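Long-range contacts in putative uncharacterized protein Smu.1393c (Streptococcus mutans, PDB 4L9A), which probably hydrolyses carboxylic ester bonds, as an alpha/beta hydrolase of the carboxylesterase kind: residues H256-L261 against E283-N288; L136-L141 against S235-E240; T227-K232 against Y252-T257; A60-K65 against N276-K281. All coordinates share one frame; numbering follows the deposited sequence.

Contact 1 of 4, residues H256-L261 against E283-N288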
loop_
_atom_site.group_PDB
_atom_site.type_symbol
_atom_site.label_atom_id
_atom_site.label_comp_id
_atom_site.label_asym_id
_atom_site.label_seq_id
_atom_site.Cartn_x
_atom_site.Cartn_y
_atom_site.Cartn_z
ATOM N N HIS A 256 -21.522 2.499 -3.219
ATOM C CA HIS A 256 -21.709 1.135 -3.711
ATOM C C HIS A 256 -22.325 0.271 -2.612
ATOM O O HIS A 256 -21.954 0.398 -1.449
ATOM C CB HIS A 256 -20.371 0.545 -4.163
ATOM C CG HIS A 256 -20.504 -0.659 -5.045
ATOM N ND1 HIS A 256 -20.958 -1.877 -4.583
ATOM C CD2 HIS A 256 -20.221 -0.837 -6.358
ATOM C CE1 HIS A 256 -20.955 -2.750 -5.574
ATOM N NE2 HIS A 256 -20.508 -2.146 -6.662
ATOM N N THR A 257 -23.272 -0.592 -2.983
ATOM C CA THR A 257 -23.942 -1.477 -2.027
ATOM C C THR A 257 -22.979 -2.443 -1.333
ATOM O O THR A 257 -23.327 -3.061 -0.327
ATOM C CB THR A 257 -25.065 -2.322 -2.692
ATOM O OG1 THR A 257 -24.520 -3.097 -3.771
ATOM C CG2 THR A 257 -26.177 -1.432 -3.221
ATOM N N GLN A 258 -21.774 -2.587 -1.879
ATOM C CA GLN A 258 -20.788 -3.491 -1.300
ATOM C C GLN A 258 -19.672 -2.751 -0.572
ATOM O O GLN A 258 -18.839 -3.378 0.080
ATOM C CB GLN A 258 -20.166 -4.379 -2.386
ATOM C CG GLN A 258 -21.062 -5.495 -2.887
ATOM C CD GLN A 258 -20.314 -6.413 -3.840
ATOM O OE1 GLN A 258 -20.009 -6.034 -4.971
ATOM N NE2 GLN A 258 -19.979 -7.611 -3.370
ATOM N N THR A 259 -19.644 -1.426 -0.695
ATOM C CA THR A 259 -18.631 -0.624 -0.012
ATOM C C THR A 259 -18.857 -0.646 1.495
ATOM O O THR A 259 -19.992 -0.512 1.948
ATOM C CB THR A 259 -18.655 0.828 -0.513
ATOM O OG1 THR A 259 -18.056 0.888 -1.812
ATOM C CG2 THR A 259 -17.894 1.744 0.428
ATOM N N LYS A 260 -17.785 -0.818 2.264
ATOM C CA LYS A 260 -17.867 -0.810 3.735
ATOM C C LYS A 260 -16.706 -0.060 4.381
ATOM O O LYS A 260 -15.586 -0.043 3.856
ATOM C CB LYS A 260 -17.870 -2.234 4.307
ATOM C CG LYS A 260 -18.924 -3.179 3.731
ATOM C CD LYS A 260 -18.995 -4.471 4.549
ATOM C CE LYS A 260 -20.046 -5.424 4.005
ATOM N NZ LYS A 260 -21.284 -4.693 3.644
ATOM N N LEU A 261 -16.973 0.551 5.527
ATOM C CA LEU A 261 -15.910 1.043 6.397
ATOM C C LEU A 261 -15.892 0.160 7.639
ATOM O O LEU A 261 -16.876 0.092 8.375
ATOM C CB LEU A 261 -16.136 2.505 6.781
ATOM C CG LEU A 261 -15.187 3.103 7.828
ATOM C CD1 LEU A 261 -13.752 3.082 7.314
ATOM C CD2 LEU A 261 -15.621 4.523 8.217
ATOM N N GLU A 283 -13.523 -12.103 0.932
ATOM C CA GLU A 283 -14.259 -13.260 0.445
ATOM C C GLU A 283 -15.708 -12.886 0.159
ATOM O O GLU A 283 -16.274 -13.286 -0.852
ATOM C CB GLU A 283 -14.192 -14.398 1.462
ATOM C CG GLU A 283 -12.876 -15.154 1.448
ATOM C CD GLU A 283 -12.597 -15.875 2.752
ATOM O OE1 GLU A 283 -13.467 -15.850 3.647
ATOM O OE2 GLU A 283 -11.506 -16.468 2.882
ATOM N N GLN A 284 -16.297 -12.106 1.058
ATOM C CA GLN A 284 -17.672 -11.661 0.906
ATOM C C GLN A 284 -17.824 -10.766 -0.320
ATOM O O GLN A 284 -18.801 -10.872 -1.058
ATOM C CB GLN A 284 -18.127 -10.925 2.165
ATOM C CG GLN A 284 -19.401 -10.122 1.998
ATOM C CD GLN A 284 -19.825 -9.433 3.279
ATOM O OE1 GLN A 284 -18.998 -8.887 4.007
ATOM N NE2 GLN A 284 -21.119 -9.458 3.563
ATOM N N LEU A 285 -16.850 -9.890 -0.536
ATOM C CA LEU A 285 -16.875 -8.989 -1.682
ATOM C C LEU A 285 -16.871 -9.786 -2.983
ATOM O O LEU A 285 -17.682 -9.539 -3.882
ATOM C CB LEU A 285 -15.678 -8.025 -1.640
ATOM C CG LEU A 285 -15.548 -7.029 -2.796
ATOM C CD1 LEU A 285 -16.838 -6.246 -2.977
ATOM C CD2 LEU A 285 -14.392 -6.082 -2.560
ATOM N N LEU A 286 -15.965 -10.754 -3.070
ATOM C CA LEU A 286 -15.816 -11.556 -4.276
ATOM C C LEU A 286 -17.023 -12.454 -4.546
ATOM O O LEU A 286 -17.396 -12.677 -5.700
ATOM C CB LEU A 286 -14.546 -12.398 -4.197
ATOM C CG LEU A 286 -13.266 -11.584 -4.094
ATOM C CD1 LEU A 286 -12.054 -12.505 -4.112
ATOM C CD2 LEU A 286 -13.213 -10.585 -5.233
ATOM N N SER A 287 -17.634 -12.971 -3.487
ATOM C CA SER A 287 -18.753 -13.887 -3.653
ATOM C C SER A 287 -19.993 -13.173 -4.189
ATOM O O SER A 287 -20.860 -13.803 -4.801
ATOM C CB SER A 287 -19.074 -14.591 -2.337
ATOM O OG SER A 287 -19.517 -13.659 -1.370
ATOM N N ASN A 288 -20.069 -11.860 -3.973
ATOM C CA ASN A 288 -21.258 -11.091 -4.347
ATOM C C ASN A 288 -21.051 -10.044 -5.449
ATOM O O ASN A 288 -21.898 -9.172 -5.645
ATOM C CB ASN A 288 -21.859 -10.419 -3.112
ATOM C CG ASN A 288 -22.294 -11.420 -2.061
ATOM O OD1 ASN A 288 -21.845 -11.366 -0.913
ATOM N ND2 ASN A 288 -23.170 -12.342 -2.448
#
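Gln258 reaches from the turn ahead of strand 260-263 to the last turn of helix 275-287, where Leu285 receives it. Its CB already lies 3.9 Å from CD1 of Leu285. CG leaves beside the backbone N (chi1 -75°) and the chain then runs extended, which carries the amide past the leucine to the backbone behind it. CD sits 3.6 Å from the same methyl, Leu285 CD1, and OE1 stays near that methyl too. At the tip, NE2 donates a hydrogen bond to Leu285 O at 3.0 Å. The bond is bent, 141° at the hydrogen, and the oxygen lies somewhat off the amide plane of Gln258, yet the donor arrives in the carbonyl plane of Leu285 on a lone pair. The CB of Asn288, just past the helix, comes 3.4 Å from NE2 of Gln258.

Farther along, Lys260 crosses Gln284 at about a right angle, its CE 3.6 Å from Gln284 OE1. The start of Gln258 is itself fixed: its backbone N donates to His256 ND1 at 2.9 Å, in the ring plane, within a type I beta turn from His256 to Thr259. Pro234 backs both Gln258 and Leu285. This is a side-chain bond to a main-chain carbonyl in the final turn of a helix, joining the C-terminal helix of an alpha/beta hydrolase fold to the loop that enters its edge strand.

Contact 2 of 4, residues L136-L141 against S235-E240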
loop_
_atom_site.group_PDB
_atom_site.type_symbol
_atom_site.label_atom_id
_atom_site.label_comp_id
_atom_site.label_asym_id
_atom_site.label_seq_id
_atom_site.Cartn_x
_atom_site.Cartn_y
_atom_site.Cartn_z
ATOM N N LEU A 136 -12.078 -4.530 -9.887
ATOM C CA LEU A 136 -13.244 -5.119 -9.221
ATOM C C LEU A 136 -13.446 -4.641 -7.778
ATOM O O LEU A 136 -14.484 -4.911 -7.173
ATOM C CB LEU A 136 -13.146 -6.642 -9.221
ATOM C CG LEU A 136 -13.044 -7.274 -10.607
ATOM C CD1 LEU A 136 -12.795 -8.763 -10.488
ATOM C CD2 LEU A 136 -14.301 -6.997 -11.403
ATOM N N GLY A 137 -12.460 -3.958 -7.217
ATOM C CA GLY A 137 -12.550 -3.578 -5.823
ATOM C C GLY A 137 -11.310 -2.892 -5.304
ATOM O O GLY A 137 -10.198 -3.091 -5.810
ATOM N N PHE A 138 -11.507 -2.075 -4.277
ATOM C CA PHE A 138 -10.408 -1.437 -3.570
ATOM C C PHE A 138 -10.420 -1.905 -2.124
ATOM O O PHE A 138 -11.468 -1.909 -1.487
ATOM C CB PHE A 138 -10.544 0.085 -3.630
ATOM C CG PHE A 138 -9.511 0.818 -2.812
ATOM C CD1 PHE A 138 -8.203 0.936 -3.265
ATOM C CD2 PHE A 138 -9.856 1.397 -1.594
ATOM C CE1 PHE A 138 -7.243 1.608 -2.518
ATOM C CE2 PHE A 138 -8.912 2.062 -0.843
ATOM C CZ PHE A 138 -7.597 2.171 -1.300
ATOM N N ILE A 139 -9.262 -2.317 -1.619
ATOM C CA ILE A 139 -9.124 -2.730 -0.229
ATOM C C ILE A 139 -8.088 -1.820 0.415
ATOM O O ILE A 139 -6.906 -1.872 0.081
ATOM C CB ILE A 139 -8.662 -4.197 -0.105
ATOM C CG1 ILE A 139 -9.504 -5.121 -1.000
ATOM C CG2 ILE A 139 -8.695 -4.643 1.343
ATOM C CD1 ILE A 139 -10.983 -5.136 -0.663
ATOM N N GLY A 140 -8.517 -0.947 1.311
ATOM C CA GLY A 140 -7.571 0.011 1.850
ATOM C C GLY A 140 -7.337 -0.174 3.332
ATOM O O GLY A 140 -8.278 -0.201 4.121
ATOM N N LEU A 141 -6.075 -0.315 3.704
ATOM C CA LEU A 141 -5.696 -0.347 5.102
ATOM C C LEU A 141 -5.167 1.035 5.474
ATOM O O LEU A 141 -4.054 1.397 5.103
ATOM C CB LEU A 141 -4.636 -1.427 5.352
ATOM C CG LEU A 141 -5.018 -2.875 5.011
ATOM C CD1 LEU A 141 -6.466 -3.210 5.374
ATOM C CD2 LEU A 141 -4.754 -3.177 3.530
ATOM N N SER A 235 -15.506 -0.475 -2.409
ATOM C CA SER A 235 -14.365 -0.104 -1.595
ATOM C C SER A 235 -14.542 -0.665 -0.197
ATOM O O SER A 235 -15.564 -0.420 0.448
ATOM C CB SER A 235 -14.258 1.420 -1.520
ATOM O OG SER A 235 -13.141 1.819 -0.751
ATOM N N ILE A 236 -13.555 -1.417 0.281
ATOM C CA ILE A 236 -13.571 -1.853 1.671
ATOM C C ILE A 236 -12.401 -1.181 2.382
ATOM O O ILE A 236 -11.234 -1.455 2.076
ATOM C CB ILE A 236 -13.451 -3.381 1.832
ATOM C CG1 ILE A 236 -14.424 -4.122 0.906
ATOM C CG2 ILE A 236 -13.708 -3.767 3.286
ATOM C CD1 ILE A 236 -15.856 -3.985 1.307
ATOM N N VAL A 237 -12.711 -0.279 3.306
ATOM C CA VAL A 237 -11.669 0.455 4.026
ATOM C C VAL A 237 -11.638 0.008 5.486
ATOM O O VAL A 237 -12.688 -0.121 6.130
ATOM C CB VAL A 237 -11.884 1.984 3.909
ATOM C CG1 VAL A 237 -10.947 2.767 4.839
ATOM C CG2 VAL A 237 -11.700 2.422 2.468
ATOM N N PHE A 238 -10.433 -0.260 5.986
ATOM C CA PHE A 238 -10.211 -0.616 7.383
ATOM C C PHE A 238 -9.411 0.487 8.043
ATOM O O PHE A 238 -8.408 0.951 7.499
ATOM C CB PHE A 238 -9.404 -1.927 7.505
ATOM C CG PHE A 238 -10.122 -3.136 6.981
ATOM C CD1 PHE A 238 -10.182 -3.387 5.614
ATOM C CD2 PHE A 238 -10.720 -4.032 7.850
ATOM C CE1 PHE A 238 -10.843 -4.508 5.119
ATOM C CE2 PHE A 238 -11.383 -5.155 7.367
ATOM C CZ PHE A 238 -11.451 -5.390 6.004
ATOM N N SER A 239 -9.828 0.875 9.240
ATOM C CA SER A 239 -9.170 1.943 9.958
ATOM C C SER A 239 -9.412 1.801 11.453
ATOM O O SER A 239 -10.424 1.244 11.878
ATOM C CB SER A 239 -9.723 3.288 9.484
ATOM O OG SER A 239 -9.512 4.297 10.455
ATOM N N GLU A 240 -8.489 2.326 12.246
ATOM C CA GLU A 240 -8.720 2.468 13.677
ATOM C C GLU A 240 -9.970 3.328 13.898
ATOM O O GLU A 240 -10.250 4.233 13.109
ATOM C CB GLU A 240 -7.488 3.090 14.346
ATOM C CG GLU A 240 -6.225 2.214 14.230
ATOM C CD GLU A 240 -4.962 2.952 14.644
ATOM O OE1 GLU A 240 -4.627 2.941 15.839
ATOM O OE2 GLU A 240 -4.314 3.564 13.770
#
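Neighbouring parallel strands in the central sheet of the alpha/beta hydrolase fold make this contact: Phe138 to Leu141 pair in register with Ser235 to Phe238, and the axes of 136-141 and 235-239 lie 4.7 Å apart, 8° from parallel. Three straight backbone hydrogen bonds join them. Phe138 O accepts from Ile236 N at 2.8 Å, Ile236 O from Gly140 N at 2.9 Å, and Gly140 O from Phe238 N at 2.9 Å. Phe138 O and Gly140 O each take a CA-H contact, from Ser235 and Val237.

The long excursion between these strands, about half of it helix, adds no strand. On one face Ile139 and Ile236 run alongside each other in the same direction, with Ile139 CD1 3.9 Å from Ile236 CG1. Leu141 and Phe238 repeat this, Leu141 CD1 standing 3.7 Å from Phe238 CD1, and Ile278 of helix 275-287 packs over both. On the other face, Ser235 OG reaches the edge of the Phe138 ring at CD2, 3.4 Å away, while the hydroxyl hydrogen-bonds to Tyr252 O. Val237 CG2 meets the same ring edge at Phe138 CE2, and the ring of Tyr252 lies nearly parallel to that of Phe138.

Contact 3 of 4, residues T227-K232 against Y252-T257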
loop_
_atom_site.group_PDB
_atom_site.type_symbol
_atom_site.label_atom_id
_atom_site.label_comp_id
_atom_site.label_asym_id
_atom_site.label_seq_id
_atom_site.Cartn_x
_atom_site.Cartn_y
_atom_site.Cartn_z
ATOM N N THR A 227 -9.128 13.261 -7.471
ATOM C CA THR A 227 -9.683 11.991 -7.917
ATOM C C THR A 227 -10.294 11.242 -6.742
ATOM O O THR A 227 -9.645 11.051 -5.717
ATOM C CB THR A 227 -8.576 11.097 -8.530
ATOM O OG1 THR A 227 -7.837 11.840 -9.510
ATOM C CG2 THR A 227 -9.167 9.855 -9.177
ATOM N N GLY A 228 -11.537 10.810 -6.890
ATOM C CA GLY A 228 -12.137 9.917 -5.916
ATOM C C GLY A 228 -12.357 8.568 -6.574
ATOM O O GLY A 228 -12.108 8.417 -7.764
ATOM N N ILE A 229 -12.827 7.589 -5.814
ATOM C CA ILE A 229 -13.124 6.274 -6.369
ATOM C C ILE A 229 -14.481 6.256 -7.071
ATOM O O ILE A 229 -15.475 6.781 -6.555
ATOM C CB ILE A 229 -13.090 5.195 -5.276
ATOM C CG1 ILE A 229 -13.313 3.811 -5.879
ATOM C CG2 ILE A 229 -14.145 5.490 -4.201
ATOM C CD1 ILE A 229 -13.105 2.703 -4.880
ATOM N N SER A 230 -14.520 5.666 -8.260
ATOM C CA SER A 230 -15.764 5.545 -9.003
ATOM C C SER A 230 -16.850 4.875 -8.167
ATOM O O SER A 230 -16.574 3.970 -7.372
ATOM C CB SER A 230 -15.534 4.750 -10.285
ATOM O OG SER A 230 -16.763 4.393 -10.886
ATOM N N GLU A 231 -18.087 5.329 -8.347
ATOM C CA GLU A 231 -19.234 4.709 -7.698
ATOM C C GLU A 231 -19.387 3.247 -8.121
ATOM O O GLU A 231 -19.985 2.446 -7.402
ATOM C CB GLU A 231 -20.513 5.496 -8.012
ATOM C CG GLU A 231 -20.521 6.905 -7.426
ATOM C CD GLU A 231 -20.618 6.904 -5.909
ATOM O OE1 GLU A 231 -21.115 5.901 -5.351
ATOM O OE2 GLU A 231 -20.206 7.905 -5.275
ATOM N N LYS A 232 -18.821 2.907 -9.278
ATOM C CA LYS A 232 -18.936 1.560 -9.844
ATOM C C LYS A 232 -18.001 0.533 -9.201
ATOM O O LYS A 232 -18.131 -0.668 -9.437
ATOM C CB LYS A 232 -18.686 1.595 -11.358
ATOM C CG LYS A 232 -19.534 2.613 -12.118
ATOM C CD LYS A 232 -19.143 2.665 -13.595
ATOM C CE LYS A 232 -19.699 3.906 -14.289
ATOM N NZ LYS A 232 -19.146 4.041 -15.669
ATOM N N TYR A 252 -12.074 7.754 -0.483
ATOM C CA TYR A 252 -11.963 6.288 -0.588
ATOM C C TYR A 252 -13.316 5.583 -0.456
ATOM O O TYR A 252 -13.440 4.389 -0.737
ATOM C CB TYR A 252 -10.968 5.725 0.429
ATOM C CG TYR A 252 -9.545 6.178 0.194
ATOM C CD1 TYR A 252 -8.835 5.752 -0.932
ATOM C CD2 TYR A 252 -8.919 7.053 1.073
ATOM C CE1 TYR A 252 -7.534 6.175 -1.162
ATOM C CE2 TYR A 252 -7.616 7.486 0.852
ATOM C CZ TYR A 252 -6.926 7.037 -0.272
ATOM O OH TYR A 252 -5.636 7.452 -0.519
ATOM N N LEU A 253 -14.327 6.330 -0.033
ATOM C CA LEU A 253 -15.663 5.764 0.124
ATOM C C LEU A 253 -16.625 6.272 -0.942
ATOM O O LEU A 253 -16.458 7.358 -1.484
ATOM C CB LEU A 253 -16.215 6.019 1.535
ATOM C CG LEU A 253 -15.585 5.157 2.636
ATOM C CD1 LEU A 253 -16.170 5.472 4.013
ATOM C CD2 LEU A 253 -15.756 3.682 2.318
ATOM N N ASN A 254 -17.625 5.454 -1.245
ATOM C CA ASN A 254 -18.648 5.799 -2.208
ATOM C C ASN A 254 -19.924 5.113 -1.768
ATOM O O ASN A 254 -19.983 4.573 -0.659
ATOM C CB ASN A 254 -18.248 5.364 -3.629
ATOM C CG ASN A 254 -17.987 3.868 -3.736
ATOM O OD1 ASN A 254 -18.532 3.067 -2.973
ATOM N ND2 ASN A 254 -17.149 3.484 -4.698
ATOM N N LYS A 255 -20.931 5.113 -2.633
ATOM C CA LYS A 255 -22.249 4.614 -2.257
ATOM C C LYS A 255 -22.544 3.199 -2.733
ATOM O O LYS A 255 -23.676 2.740 -2.639
ATOM C CB LYS A 255 -23.330 5.582 -2.737
ATOM C CG LYS A 255 -23.394 6.843 -1.902
ATOM C CD LYS A 255 -23.664 8.062 -2.765
ATOM C CE LYS A 255 -23.785 9.312 -1.909
ATOM N NZ LYS A 255 -24.912 9.200 -0.942
ATOM N N HIS A 256 -21.522 2.499 -3.219
ATOM C CA HIS A 256 -21.709 1.135 -3.711
ATOM C C HIS A 256 -22.325 0.271 -2.612
ATOM O O HIS A 256 -21.954 0.398 -1.449
ATOM C CB HIS A 256 -20.371 0.545 -4.163
ATOM C CG HIS A 256 -20.504 -0.659 -5.045
ATOM N ND1 HIS A 256 -20.958 -1.877 -4.583
ATOM C CD2 HIS A 256 -20.221 -0.837 -6.358
ATOM C CE1 HIS A 256 -20.955 -2.750 -5.574
ATOM N NE2 HIS A 256 -20.508 -2.146 -6.662
ATOM N N THR A 257 -23.272 -0.592 -2.983
ATOM C CA THR A 257 -23.942 -1.477 -2.027
ATOM C C THR A 257 -22.979 -2.443 -1.333
ATOM O O THR A 257 -23.327 -3.061 -0.327
ATOM C CB THR A 257 -25.065 -2.322 -2.692
ATOM O OG1 THR A 257 -24.520 -3.097 -3.771
ATOM C CG2 THR A 257 -26.177 -1.432 -3.221
#
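Asn254 sets its CG between its own backbone N and carbonyl carbon (chi1 58°), turning the amide across to the 227-232 loop, while Glu231 folds back at chi2 (-69°) and runs antiparallel alongside the Asn254 side chain. The carboxylate thus comes to lie by the backbone of Lys255, the residue after Asn254: Glu231 OE1 accepts from Lys255 N at 2.8 Å, nearly straight at 160°, using its syn lone pair. The same oxygen, OE1 of Glu231, is 3.4 Å from CB of Asn254.

ND2 of Asn254 gives a weak, bent bond to Ser230 O at 2.8 Å and a second bond to Ile233 O. Ile229 adds an apolar side, its CG2 3.6 Å from ND2 of Asn254 and 3.7 Å from Tyr252 O. Beyond them, the His256 ring turns its edge to the loop backbone, with CD2 3.5 Å from Glu231 O.

Each loop is also braced from within. Ser230 OG accepts from Lys232 N in an ST turn, and Asn254 OD1 from His256 N in an Asx turn while also bonding Thr259 OG1. With both ends of its amide engaged, Asn254 has its rotation fixed, and the anionic Glu231 probably strengthens its grip on the Lys255 N-H through charge.

Contact 4 of 4, residues A60-K65 against N276-K281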
loop_
_atom_site.group_PDB
_atom_site.type_symbol
_atom_site.label_atom_id
_atom_site.label_comp_id
_atom_site.label_asym_id
_atom_site.label_seq_id
_atom_site.Cartn_x
_atom_site.Cartn_y
_atom_site.Cartn_z
ATOM N N ALA A 60 2.428 -10.284 3.610
ATOM C CA ALA A 60 2.468 -11.747 3.673
ATOM C C ALA A 60 1.226 -12.374 4.307
ATOM O O ALA A 60 0.711 -13.390 3.823
ATOM C CB ALA A 60 3.738 -12.218 4.399
ATOM N N ASN A 61 0.752 -11.769 5.391
ATOM C CA ASN A 61 -0.415 -12.278 6.108
ATOM C C ASN A 61 -1.726 -12.202 5.316
ATOM O O ASN A 61 -2.687 -12.903 5.634
ATOM C CB ASN A 61 -0.575 -11.568 7.459
ATOM C CG ASN A 61 0.500 -11.964 8.463
ATOM O OD1 ASN A 61 1.177 -12.986 8.301
ATOM N ND2 ASN A 61 0.653 -11.160 9.514
ATOM N N ILE A 62 -1.779 -11.345 4.300
ATOM C CA ILE A 62 -2.937 -11.349 3.402
ATOM C C ILE A 62 -2.709 -12.310 2.222
ATOM O O ILE A 62 -3.563 -13.148 1.895
ATOM C CB ILE A 62 -3.273 -9.935 2.888
ATOM C CG1 ILE A 62 -3.742 -9.047 4.059
ATOM C CG2 ILE A 62 -4.358 -10.021 1.817
ATOM C CD1 ILE A 62 -3.962 -7.572 3.692
ATOM N N ILE A 63 -1.542 -12.187 1.601
ATOM C CA ILE A 63 -1.176 -13.030 0.458
ATOM C C ILE A 63 -1.320 -14.506 0.790
ATOM O O ILE A 63 -1.984 -15.248 0.065
ATOM C CB ILE A 63 0.250 -12.695 -0.050
ATOM C CG1 ILE A 63 0.244 -11.298 -0.675
ATOM C CG2 ILE A 63 0.720 -13.715 -1.110
ATOM C CD1 ILE A 63 1.610 -10.638 -0.761
ATOM N N ASP A 64 -0.724 -14.933 1.897
ATOM C CA ASP A 64 -0.794 -16.338 2.286
ATOM C C ASP A 64 -2.217 -16.856 2.433
ATOM O O ASP A 64 -2.448 -18.056 2.315
ATOM C CB ASP A 64 -0.037 -16.586 3.587
ATOM C CG ASP A 64 1.457 -16.429 3.424
ATOM O OD1 ASP A 64 1.920 -16.387 2.263
ATOM O OD2 ASP A 64 2.161 -16.340 4.452
ATOM N N LYS A 65 -3.168 -15.963 2.697
ATOM C CA LYS A 65 -4.546 -16.392 2.939
ATOM C C LYS A 65 -5.454 -16.392 1.698
ATOM O O LYS A 65 -6.582 -16.877 1.753
ATOM C CB LYS A 65 -5.178 -15.551 4.050
ATOM C CG LYS A 65 -4.537 -15.709 5.423
ATOM C CD LYS A 65 -5.353 -14.952 6.477
ATOM C CE LYS A 65 -4.722 -15.031 7.854
ATOM N NZ LYS A 65 -3.355 -14.453 7.860
ATOM N N ASN A 276 -7.510 -11.720 9.395
ATOM C CA ASN A 276 -8.678 -12.589 9.474
ATOM C C ASN A 276 -9.934 -11.825 9.091
ATOM O O ASN A 276 -10.761 -12.313 8.316
ATOM C CB ASN A 276 -8.831 -13.196 10.872
ATOM C CG ASN A 276 -7.840 -14.320 11.127
ATOM O OD1 ASN A 276 -7.496 -15.080 10.218
ATOM N ND2 ASN A 276 -7.372 -14.427 12.365
ATOM N N SER A 277 -10.067 -10.620 9.637
ATOM C CA SER A 277 -11.184 -9.752 9.311
ATOM C C SER A 277 -11.125 -9.292 7.859
ATOM O O SER A 277 -12.143 -9.282 7.158
ATOM C CB SER A 277 -11.209 -8.544 10.246
ATOM O OG SER A 277 -12.268 -7.668 9.908
ATOM N N ILE A 278 -9.933 -8.914 7.407
ATOM C CA ILE A 278 -9.756 -8.475 6.029
ATOM C C ILE A 278 -10.180 -9.568 5.052
ATOM O O ILE A 278 -10.951 -9.321 4.122
ATOM C CB ILE A 278 -8.296 -8.030 5.763
ATOM C CG1 ILE A 278 -7.961 -6.821 6.648
ATOM C CG2 ILE A 278 -8.083 -7.719 4.277
ATOM C CD1 ILE A 278 -6.452 -6.514 6.732
ATOM N N LEU A 279 -9.695 -10.784 5.278
ATOM C CA LEU A 279 -10.038 -11.898 4.401
ATOM C C LEU A 279 -11.536 -12.179 4.390
ATOM O O LEU A 279 -12.129 -12.468 3.351
ATOM C CB LEU A 279 -9.258 -13.154 4.798
ATOM C CG LEU A 279 -7.957 -13.358 4.019
ATOM C CD1 LEU A 279 -8.258 -13.682 2.560
ATOM C CD2 LEU A 279 -7.045 -12.143 4.121
ATOM N N GLU A 280 -12.148 -12.103 5.560
ATOM C CA GLU A 280 -13.587 -12.299 5.679
ATOM C C GLU A 280 -14.349 -11.310 4.768
ATOM O O GLU A 280 -15.216 -11.707 3.988
ATOM C CB GLU A 280 -13.992 -12.117 7.144
ATOM C CG GLU A 280 -15.337 -12.660 7.526
ATOM C CD GLU A 280 -15.576 -12.538 9.019
ATOM O OE1 GLU A 280 -14.589 -12.604 9.788
ATOM O OE2 GLU A 280 -16.746 -12.360 9.421
ATOM N N LYS A 281 -14.013 -10.026 4.858
ATOM C CA LYS A 281 -14.625 -9.016 3.985
ATOM C C LYS A 281 -14.286 -9.228 2.511
ATOM O O LYS A 281 -15.125 -9.034 1.637
ATOM C CB LYS A 281 -14.187 -7.613 4.398
ATOM C CG LYS A 281 -14.490 -7.294 5.847
ATOM C CD LYS A 281 -15.904 -7.676 6.194
ATOM C CE LYS A 281 -16.108 -7.691 7.700
ATOM N NZ LYS A 281 -17.404 -8.331 8.033
#
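Apolar packing carries most of this contact, and Leu279 of helix 275-287 is at its centre. The aliphatic part of Lys65 crosses it obliquely: CB of Lys65 lies 3.5 Å from CG of Leu279, and CD of Lys65 returns to that same CG at 3.9 Å. Ile62 holds the more deeply buried side. Its two branches divide the work, CG2 of Ile62 meeting CD2 of Leu279 at 4.1 Å while CD1 of Ile62 meets CD1 of Ile278, also at 4.1 Å. Ile62 and Ile278 cross at about a right angle, and Phe46 of strand 43-47 lies beside Ile62. CE of Lys65 makes a close packing contact with Asn276, 3.6 Å from OD1.

The polar interactions belong to NZ of Lys65. The chain stays extended until chi4 (60°), where the bend brings NZ back over the preceding turn; there NZ bonds Asn61 O at 2.8 Å, in the carbonyl plane and on a lone pair. Thr275 OG1 is a second partner of NZ.

No hydrogen bond joins the two segments themselves. Ile278 also packs on Phe238 of strand 235-239, so the arrangement is that of the alpha/beta/alpha sandwich of the alpha/beta hydrolase fold.

From the N terminus, the chain first lays down residues 60-65, whose partner comes only at 276-281, so contact 4 closes the longest loop and spans contacts 2 and 3. Strand 134-141 then waits for 235-239 in contact 2. Before 235-239 is reached, the chain passes 227-232, paired later with 252-257, so contacts 2 and 3 cross. Contact 1 opens at 256-261, overlapping the end of contact 3 in His256 and Thr257, and closes at 283-288, crossing contact 4 on helix 275-287. Strand 260-263 joins 235-239 by backbone bonds, and Phe238 packs on Ile278; the sheet, helix 60-63, the C-terminal helix and the loops leading into strands 235-239 and 260-263 are thereby tied together.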